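PDB 3DDD: putative Acetyltransferase from Pyrococcus horikoshii, which probably binds acyl-coenzyme A and transfers its acyl group to an acceptor, in the manner of GNAT acyltransferases. Local coordinates for residues D28-M33 and S49-F54; L58-D63 and C79-N84. All coordinates share one frame; numbering follows the deposited sequence.

Contact 1 (D28-M33 and S49-F54); sequences DDIEDM and SVKSSF
Ile30 and Phe54 meet where helix 30-41 packs against helix 47-60. CG1 of Ile30, anti to the carbonyl carbon (chi1 -74°), carries CD1 to Phe54, where it lies 3.8 Å from CB and touches the backbone. The other branch, CG2, takes the Lys51 side and ends 3.7 Å from CG of Lys51. Between 28-33 and 49-54 the nearest CA atoms are those of Ile30 and Lys51, 6.7 Å apart. Phe54 is the tightly packed side. Its CD2 sits 3.7 Å from CB of selenomethionine Met33, and the carbonyl O of Met33 meets the ring edge 3.5 Å from CE2. CG1 of Val50, one turn earlier, covers one ring face near its rim. With an alanine here in place of Phe54 the ring is gone, which would probably open a gap beside CB of Met33 and CG1 of Val50 and leave the Met33 side chain freer to turn. The other side is looser and faces solvent. OE2 of Glu31 lies 3.2 Å from CD of Lys51, but stays 4.4 Å from its NZ, beyond a salt bridge. Each charge has another partner: Glu31 pairs with Arg47 and Lys51 with Glu55. No hydrogen bond joins the two segments. This is the helical pair that follows the first strand of a GNAT domain. Met33 also touches Cys65 and Leu67 of strand 65-70, and both Met33 and Phe54 touch Met77 of strand 73-82.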
ATOM      1  N   ASP A  28      -2.771  -8.775 -18.915  1.00 36.79           N
ATOM      2  CA  ASP A  28      -3.701  -9.863 -19.258  1.00 38.00           C
ATOM      3  C   ASP A  28      -4.009 -10.756 -18.069  1.00 37.49           C
ATOM      4  O   ASP A  28      -4.962 -11.505 -18.138  1.00 34.78           O
ATOM      5  CB  ASP A  28      -3.191 -10.753 -20.391  1.00 37.75           C
ATOM      6  CG  ASP A  28      -2.796  -9.957 -21.634  1.00 49.42           C
ATOM      7  OD1 ASP A  28      -3.366  -8.850 -21.862  1.00 56.05           O
ATOM      8  OD2 ASP A  28      -1.901 -10.447 -22.368  1.00 51.82           O
ATOM      9  N   ASP A  29      -3.204 -10.688 -16.997  1.00 35.49           N
ATOM     10  CA  ASP A  29      -3.415 -11.514 -15.820  1.00 35.26           C
ATOM     11  C   ASP A  29      -4.292 -10.862 -14.722  1.00 36.71           C
ATOM     12  O   ASP A  29      -4.395 -11.415 -13.613  1.00 29.58           O
ATOM     13  CB  ASP A  29      -2.069 -11.876 -15.205  1.00 36.04           C
ATOM     14  CG  ASP A  29      -1.225 -12.705 -16.122  1.00 32.47           C
ATOM     15  OD1 ASP A  29      -1.642 -13.808 -16.508  1.00 34.53           O
ATOM     16  OD2 ASP A  29      -0.133 -12.262 -16.464  1.00 35.31           O
ATOM     17  N   ILE A  30      -4.925  -9.723 -15.027  1.00 36.66           N
ATOM     18  CA  ILE A  30      -5.633  -8.938 -13.998  1.00 38.23           C
ATOM     19  C   ILE A  30      -6.766  -9.727 -13.350  1.00 37.13           C
ATOM     20  O   ILE A  30      -6.922  -9.702 -12.131  1.00 38.26           O
ATOM     21  CB  ILE A  30      -6.152  -7.564 -14.554  1.00 39.63           C
ATOM     22  CG1 ILE A  30      -4.986  -6.593 -14.728  1.00 43.52           C
ATOM     23  CG2 ILE A  30      -7.145  -6.873 -13.596  1.00 37.66           C
ATOM     24  CD1 ILE A  30      -4.594  -5.900 -13.446  1.00 45.03           C
ATOM     25  N   GLU A  31      -7.541 -10.443 -14.151  1.00 38.64           N
ATOM     26  CA  GLU A  31      -8.662 -11.184 -13.606  1.00 39.55           C
ATOM     27  C   GLU A  31      -8.166 -12.257 -12.623  1.00 38.10           C
ATOM     28  O   GLU A  31      -8.711 -12.400 -11.521  1.00 34.29           O
ATOM     29  CB  GLU A  31      -9.543 -11.768 -14.712  1.00 41.25           C
ATOM     30  CG  GLU A  31     -10.382 -10.700 -15.542  1.00 47.36           C
ATOM     31  CD  GLU A  31     -11.250  -9.724 -14.689  1.00 54.19           C
ATOM     32  OE1 GLU A  31     -11.617 -10.040 -13.532  1.00 63.57           O
ATOM     33  OE2 GLU A  31     -11.564  -8.612 -15.178  1.00 51.48           O
ATOM     34  N   ASP A  32      -7.119 -12.982 -13.005  1.00 34.04           N
ATOM     35  CA  ASP A  32      -6.542 -13.976 -12.107  1.00 33.27           C
ATOM     36  C   ASP A  32      -6.000 -13.360 -10.823  1.00 33.03           C
ATOM     37  O   ASP A  32      -6.176 -13.915  -9.741  1.00 34.41           O
ATOM     38  CB  ASP A  32      -5.445 -14.791 -12.819  1.00 33.60           C
ATOM     39  CG  ASP A  32      -6.002 -15.683 -13.911  1.00 37.25           C
ATOM     40  OD1 ASP A  32      -7.249 -15.818 -13.994  1.00 35.38           O
ATOM     41  OD2 ASP A  32      -5.198 -16.277 -14.657  1.00 45.84           O
HETATM   42  N   MSE A  33      -5.331 -12.225 -10.929  1.00 33.52           N
HETATM   43  CA  MSE A  33      -4.779 -11.593  -9.739  1.00 36.38           C
HETATM   44  C   MSE A  33      -5.936 -11.265  -8.806  1.00 35.99           C
HETATM   45  O   MSE A  33      -5.864 -11.517  -7.591  1.00 33.73           O
HETATM   46  CB  MSE A  33      -4.003 -10.315 -10.104  1.00 35.74           C
HETATM   47  CG  MSE A  33      -2.758 -10.586 -10.922  1.00 39.81           C
HETATM   48 SE   MSE A  33      -2.043  -9.058 -11.873  0.75 36.45          SE
HETATM   49  CE  MSE A  33      -1.742  -7.838 -10.407  1.00 27.95           C
ATOM     50  N   SER A  49     -13.679  -3.015  -7.741  1.00 46.85           N
ATOM     51  CA  SER A  49     -12.864  -2.306  -6.779  1.00 46.38           C
ATOM     52  C   SER A  49     -11.409  -2.795  -6.835  1.00 46.56           C
ATOM     53  O   SER A  49     -10.466  -1.997  -6.926  1.00 48.18           O
ATOM     54  CB  SER A  49     -13.469  -2.545  -5.395  1.00 47.62           C
ATOM     55  OG  SER A  49     -13.090  -1.517  -4.537  1.00 58.50           O
ATOM     56  N   VAL A  50     -11.239  -4.118  -6.762  1.00 45.80           N
ATOM     57  CA  VAL A  50      -9.913  -4.757  -6.749  1.00 42.14           C
ATOM     58  C   VAL A  50      -9.263  -4.641  -8.136  1.00 41.24           C
ATOM     59  O   VAL A  50      -8.085  -4.344  -8.236  1.00 42.98           O
ATOM     60  CB  VAL A  50      -9.988  -6.264  -6.329  1.00 42.05           C
ATOM     61  CG1 VAL A  50      -8.592  -6.833  -5.994  1.00 35.63           C
ATOM     62  CG2 VAL A  50     -10.940  -6.444  -5.137  1.00 43.36           C
ATOM     63  N   LYS A  51     -10.042  -4.838  -9.193  1.00 39.63           N
ATOM     64  CA  LYS A  51      -9.535  -4.762 -10.561  1.00 42.20           C
ATOM     65  C   LYS A  51      -8.889  -3.396 -10.855  1.00 43.86           C
ATOM     66  O   LYS A  51      -7.788  -3.310 -11.390  1.00 44.51           O
ATOM     67  CB  LYS A  51     -10.661  -5.031 -11.569  1.00 41.95           C
ATOM     68  CG  LYS A  51     -10.189  -4.868 -13.007  1.00 47.66           C
ATOM     69  CD  LYS A  51     -10.925  -5.747 -13.989  1.00 53.47           C
ATOM     70  CE  LYS A  51     -11.811  -4.953 -14.912  1.00 64.54           C
ATOM     71  NZ  LYS A  51     -11.016  -4.376 -16.020  1.00 63.47           N
ATOM     72  N   SER A  52      -9.581  -2.328 -10.488  1.00 44.76           N
ATOM     73  CA  SER A  52      -9.058  -0.992 -10.701  1.00 44.75           C
ATOM     74  C   SER A  52      -7.819  -0.721  -9.863  1.00 42.58           C
ATOM     75  O   SER A  52      -6.886  -0.064 -10.324  1.00 41.73           O
ATOM     76  CB  SER A  52     -10.146   0.039 -10.427  1.00 46.68           C
ATOM     77  OG  SER A  52     -11.181  -0.160 -11.376  1.00 43.98           O
ATOM     78  N   SER A  53      -7.788  -1.249  -8.647  1.00 40.64           N
ATOM     79  CA  SER A  53      -6.621  -1.071  -7.791  1.00 40.01           C
ATOM     80  C   SER A  53      -5.388  -1.729  -8.419  1.00 38.90           C
ATOM     81  O   SER A  53      -4.313  -1.171  -8.402  1.00 42.25           O
ATOM     82  CB  SER A  53      -6.895  -1.660  -6.411  1.00 42.03           C
ATOM     83  OG  SER A  53      -5.871  -1.320  -5.506  1.00 47.41           O
ATOM     84  N   PHE A  54      -5.563  -2.907  -9.006  1.00 39.03           N
ATOM     85  CA  PHE A  54      -4.472  -3.677  -9.567  1.00 37.31           C
ATOM     86  C   PHE A  54      -4.001  -3.146 -10.914  1.00 37.06           C
ATOM     87  O   PHE A  54      -2.823  -3.254 -11.238  1.00 36.54           O
ATOM     88  CB  PHE A  54      -4.883  -5.144  -9.737  1.00 39.43           C
ATOM     89  CG  PHE A  54      -4.932  -5.940  -8.462  1.00 37.36           C
ATOM     90  CD1 PHE A  54      -4.556  -5.396  -7.235  1.00 39.84           C
ATOM     91  CD2 PHE A  54      -5.336  -7.263  -8.507  1.00 35.12           C
ATOM     92  CE1 PHE A  54      -4.586  -6.160  -6.081  1.00 46.20           C
ATOM     93  CE2 PHE A  54      -5.369  -8.033  -7.363  1.00 41.15           C
ATOM     94  CZ  PHE A  54      -4.971  -7.503  -6.155  1.00 37.90           C
TER

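Contact 2 (L58-D63 and C79-N84)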
ATOM      1  N   LEU A  58       0.042  -2.240 -11.486  1.00 38.89           N
ATOM      2  CA  LEU A  58       0.848  -2.555 -12.654  1.00 39.79           C
ATOM      3  C   LEU A  58       1.316  -1.316 -13.439  1.00 40.42           C
ATOM      4  O   LEU A  58       2.318  -1.393 -14.124  1.00 42.95           O
ATOM      5  CB  LEU A  58       0.134  -3.548 -13.592  1.00 39.49           C
ATOM      6  CG  LEU A  58      -0.079  -4.973 -13.083  1.00 41.20           C
ATOM      7  CD1 LEU A  58      -0.778  -5.856 -14.129  1.00 36.62           C
ATOM      8  CD2 LEU A  58       1.233  -5.592 -12.618  1.00 41.33           C
ATOM      9  N   GLU A  59       0.595  -0.200 -13.390  1.00 38.32           N
ATOM     10  CA  GLU A  59       1.134   1.057 -13.911  1.00 39.89           C
ATOM     11  C   GLU A  59       2.319   1.562 -13.065  1.00 37.77           C
ATOM     12  O   GLU A  59       3.287   2.084 -13.587  1.00 35.48           O
ATOM     13  CB  GLU A  59       0.062   2.150 -13.948  1.00 37.76           C
ATOM     14  CG  GLU A  59      -0.662   2.240 -15.257  1.00 45.01           C
ATOM     15  CD  GLU A  59      -1.670   3.373 -15.306  1.00 48.10           C
ATOM     16  OE1 GLU A  59      -1.510   4.390 -14.569  1.00 51.27           O
ATOM     17  OE2 GLU A  59      -2.633   3.232 -16.100  1.00 64.30           O
ATOM     18  N   VAL A  60       2.191   1.462 -11.748  1.00 38.86           N
ATOM     19  CA  VAL A  60       3.252   1.874 -10.837  1.00 38.62           C
ATOM     20  C   VAL A  60       4.493   0.984 -11.038  1.00 37.49           C
ATOM     21  O   VAL A  60       5.626   1.477 -11.093  1.00 35.65           O
ATOM     22  CB  VAL A  60       2.720   1.892  -9.378  1.00 41.51           C
ATOM     23  CG1 VAL A  60       3.815   2.145  -8.364  1.00 38.38           C
ATOM     24  CG2 VAL A  60       1.598   2.975  -9.257  1.00 34.11           C
ATOM     25  N   GLN A  61       4.295  -0.319 -11.189  1.00 35.70           N
ATOM     26  CA  GLN A  61       5.428  -1.232 -11.349  1.00 31.30           C
ATOM     27  C   GLN A  61       5.084  -2.330 -12.331  1.00 32.79           C
ATOM     28  O   GLN A  61       4.629  -3.406 -11.946  1.00 32.23           O
ATOM     29  CB  GLN A  61       5.865  -1.791  -9.998  1.00 30.95           C
ATOM     30  CG  GLN A  61       7.300  -2.371 -10.000  1.00 26.54           C
ATOM     31  CD  GLN A  61       8.383  -1.310 -10.152  1.00 39.95           C
ATOM     32  OE1 GLN A  61       8.479  -0.389  -9.348  1.00 38.11           O
ATOM     33  NE2 GLN A  61       9.214  -1.454 -11.177  1.00 34.23           N
ATOM     34  N   PRO A  62       5.224  -2.032 -13.638  1.00 31.46           N
ATOM     35  CA  PRO A  62       4.799  -3.001 -14.667  1.00 29.98           C
ATOM     36  C   PRO A  62       5.378  -4.397 -14.557  1.00 33.72           C
ATOM     37  O   PRO A  62       4.701  -5.376 -14.902  1.00 38.32           O
ATOM     38  CB  PRO A  62       5.198  -2.321 -15.982  1.00 30.12           C
ATOM     39  CG  PRO A  62       5.144  -0.832 -15.657  1.00 29.50           C
ATOM     40  CD  PRO A  62       5.670  -0.742 -14.220  1.00 28.78           C
ATOM     41  N   ASP A  63       6.617  -4.483 -14.098  1.00 33.35           N
ATOM     42  CA  ASP A  63       7.326  -5.742 -13.898  1.00 33.78           C
ATOM     43  C   ASP A  63       7.402  -6.100 -12.420  1.00 35.10           C
ATOM     44  O   ASP A  63       8.324  -6.775 -11.964  1.00 37.34           O
ATOM     45  CB  ASP A  63       8.750  -5.656 -14.468  1.00 34.55           C
ATOM     46  CG  ASP A  63       9.560  -4.462 -13.912  1.00 32.87           C
ATOM     47  OD1 ASP A  63       9.028  -3.630 -13.142  1.00 34.97           O
ATOM     48  OD2 ASP A  63      10.747  -4.344 -14.275  1.00 40.36           O
ATOM     49  N   CYS A  79       3.770  -8.567  -5.021  1.00 34.95           N
ATOM     50  CA  CYS A  79       4.325  -7.414  -5.729  1.00 33.57           C
ATOM     51  C   CYS A  79       5.398  -6.683  -5.002  1.00 33.22           C
ATOM     52  O   CYS A  79       5.422  -6.641  -3.779  1.00 30.97           O
ATOM     53  CB  CYS A  79       3.273  -6.368  -6.015  1.00 39.53           C
ATOM     54  SG  CYS A  79       1.900  -6.945  -6.921  1.00 40.17           S
ATOM     55  N   ILE A  80       6.301  -6.115  -5.794  1.00 34.38           N
ATOM     56  CA  ILE A  80       7.348  -5.233  -5.290  1.00 35.53           C
ATOM     57  C   ILE A  80       7.192  -3.895  -6.038  1.00 35.75           C
ATOM     58  O   ILE A  80       6.885  -3.874  -7.238  1.00 34.58           O
ATOM     59  CB  ILE A  80       8.768  -5.871  -5.408  1.00 32.18           C
ATOM     60  CG1 ILE A  80       9.781  -5.024  -4.656  1.00 38.69           C
ATOM     61  CG2 ILE A  80       9.205  -6.126  -6.857  1.00 32.04           C
ATOM     62  CD1 ILE A  80      11.032  -5.695  -4.395  1.00 24.26           C
ATOM     63  N   PHE A  81       7.273  -2.803  -5.290  1.00 33.25           N
ATOM     64  CA  PHE A  81       7.176  -1.453  -5.830  1.00 34.35           C
ATOM     65  C   PHE A  81       8.448  -0.692  -5.449  1.00 33.41           C
ATOM     66  O   PHE A  81       8.760  -0.555  -4.276  1.00 33.23           O
ATOM     67  CB  PHE A  81       5.912  -0.741  -5.302  1.00 35.08           C
ATOM     68  CG  PHE A  81       4.636  -1.498  -5.589  1.00 30.11           C
ATOM     69  CD1 PHE A  81       4.063  -1.460  -6.843  1.00 41.12           C
ATOM     70  CD2 PHE A  81       4.030  -2.274  -4.608  1.00 29.11           C
ATOM     71  CE1 PHE A  81       2.909  -2.181  -7.119  1.00 35.61           C
ATOM     72  CE2 PHE A  81       2.875  -2.969  -4.863  1.00 32.54           C
ATOM     73  CZ  PHE A  81       2.307  -2.929  -6.109  1.00 36.23           C
ATOM     74  N   PHE A  82       9.184  -0.237  -6.458  1.00 34.79           N
ATOM     75  CA  PHE A  82      10.451   0.480  -6.259  1.00 33.74           C
ATOM     76  C   PHE A  82      10.349   1.985  -6.210  1.00 33.35           C
ATOM     77  O   PHE A  82       9.721   2.614  -7.057  1.00 36.39           O
ATOM     78  CB  PHE A  82      11.444   0.134  -7.369  1.00 35.02           C
ATOM     79  CG  PHE A  82      11.963  -1.243  -7.268  1.00 29.49           C
ATOM     80  CD1 PHE A  82      12.945  -1.545  -6.358  1.00 32.78           C
ATOM     81  CD2 PHE A  82      11.412  -2.252  -8.043  1.00 33.68           C
ATOM     82  CE1 PHE A  82      13.392  -2.844  -6.228  1.00 32.67           C
ATOM     83  CE2 PHE A  82      11.843  -3.528  -7.933  1.00 37.88           C
ATOM     84  CZ  PHE A  82      12.840  -3.837  -7.030  1.00 35.47           C
ATOM     85  N   TYR A  83      10.987   2.550  -5.206  1.00 34.63           N
ATOM     86  CA  TYR A  83      11.276   3.978  -5.156  1.00 35.49           C
ATOM     87  C   TYR A  83      12.820   4.134  -5.241  1.00 35.75           C
ATOM     88  O   TYR A  83      13.527   3.210  -5.697  1.00 35.55           O
ATOM     89  CB  TYR A  83      10.658   4.575  -3.889  1.00 34.06           C
ATOM     90  CG  TYR A  83       9.245   4.129  -3.700  1.00 33.07           C
ATOM     91  CD1 TYR A  83       8.266   4.489  -4.612  1.00 31.91           C
ATOM     92  CD2 TYR A  83       8.886   3.291  -2.639  1.00 34.94           C
ATOM     93  CE1 TYR A  83       6.973   4.062  -4.469  1.00 34.76           C
ATOM     94  CE2 TYR A  83       7.576   2.866  -2.472  1.00 37.48           C
ATOM     95  CZ  TYR A  83       6.623   3.247  -3.395  1.00 35.75           C
ATOM     96  OH  TYR A  83       5.333   2.816  -3.258  1.00 31.16           O
ATOM     97  N   ASN A  84      13.354   5.262  -4.802  1.00 36.31           N
ATOM     98  CA  ASN A  84      14.774   5.555  -5.058  1.00 36.33           C
ATOM     99  C   ASN A  84      15.683   4.814  -4.107  1.00 37.76           C
ATOM    100  O   ASN A  84      16.747   4.364  -4.493  1.00 39.22           O
ATOM    101  CB  ASN A  84      15.061   7.063  -4.966  1.00 36.15           C
ATOM    102  CG  ASN A  84      14.254   7.888  -5.965  1.00 33.23           C
ATOM    103  OD1 ASN A  84      13.697   7.355  -6.912  1.00 39.48           O
ATOM    104  ND2 ASN A  84      14.198   9.196  -5.752  1.00 37.50           N
TER
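Gln61 and Phe81 bring the two backbones nearest, with CA atoms 5.8 Å apart. Gln61 leaves helical geometry (phi -143°, psi 83°) at the end of helix 47-60, while Phe81 lies in strand 73-82. Gln61 aims its side chain at the strand. Its CG is anti to the backbone N and passes 3.2 Å from the carbonyl O of Ile80. A bend at chi2 then brings the amide to Phe82. OE1 accepts a nearly straight hydrogen bond of 3.0 Å from the backbone N of Phe82, with the donor above the carbonyl plane. In the GNAT fold the second helix leads into the antiparallel strands of the central sheet; strands 65-70, 73-82 and 86-94 pair this way here, and Ile80 bonds to Gly64 through the backbone. The other end of the amide bonds within the segment: NE2 to OD1 of Asp63, 2.9 Å, in the amide plane. The amide is thus held at both ends. It stands almost upright to the Phe82 ring, 86° between planes, with its CD at the ring edge. On the Phe81 side, CD1 of that ring is 3.6 Å from CB of Gln61 and 3.9 Å from CG1 of Val60. Val60 also touches Val186 and Ala189 of helix 184-192.

Both contacts use helix 47-60. Contact 1 joins its N-terminal half to helix 30-41, and contact 2 joins its C-terminal end to strand 73-82. Every touching residue of contact 2 is buried. Contact 1 has a buried apolar side and a charged margin at the surface. Their chemistry follows: contact 1 has no hydrogen bond between its segments, whereas contact 2 uses a buried amide to satisfy a strand N-H. The two contacts touch where CD1 of Leu58, from segment 58-63, lies 3.9 Å from CD1 of Ile30. Contact 2 also borders helix 184-192 of the second GNAT half. The side chains of Phe54 and Phe81 lie about 10 and 11 Å from the bound coenzyme A.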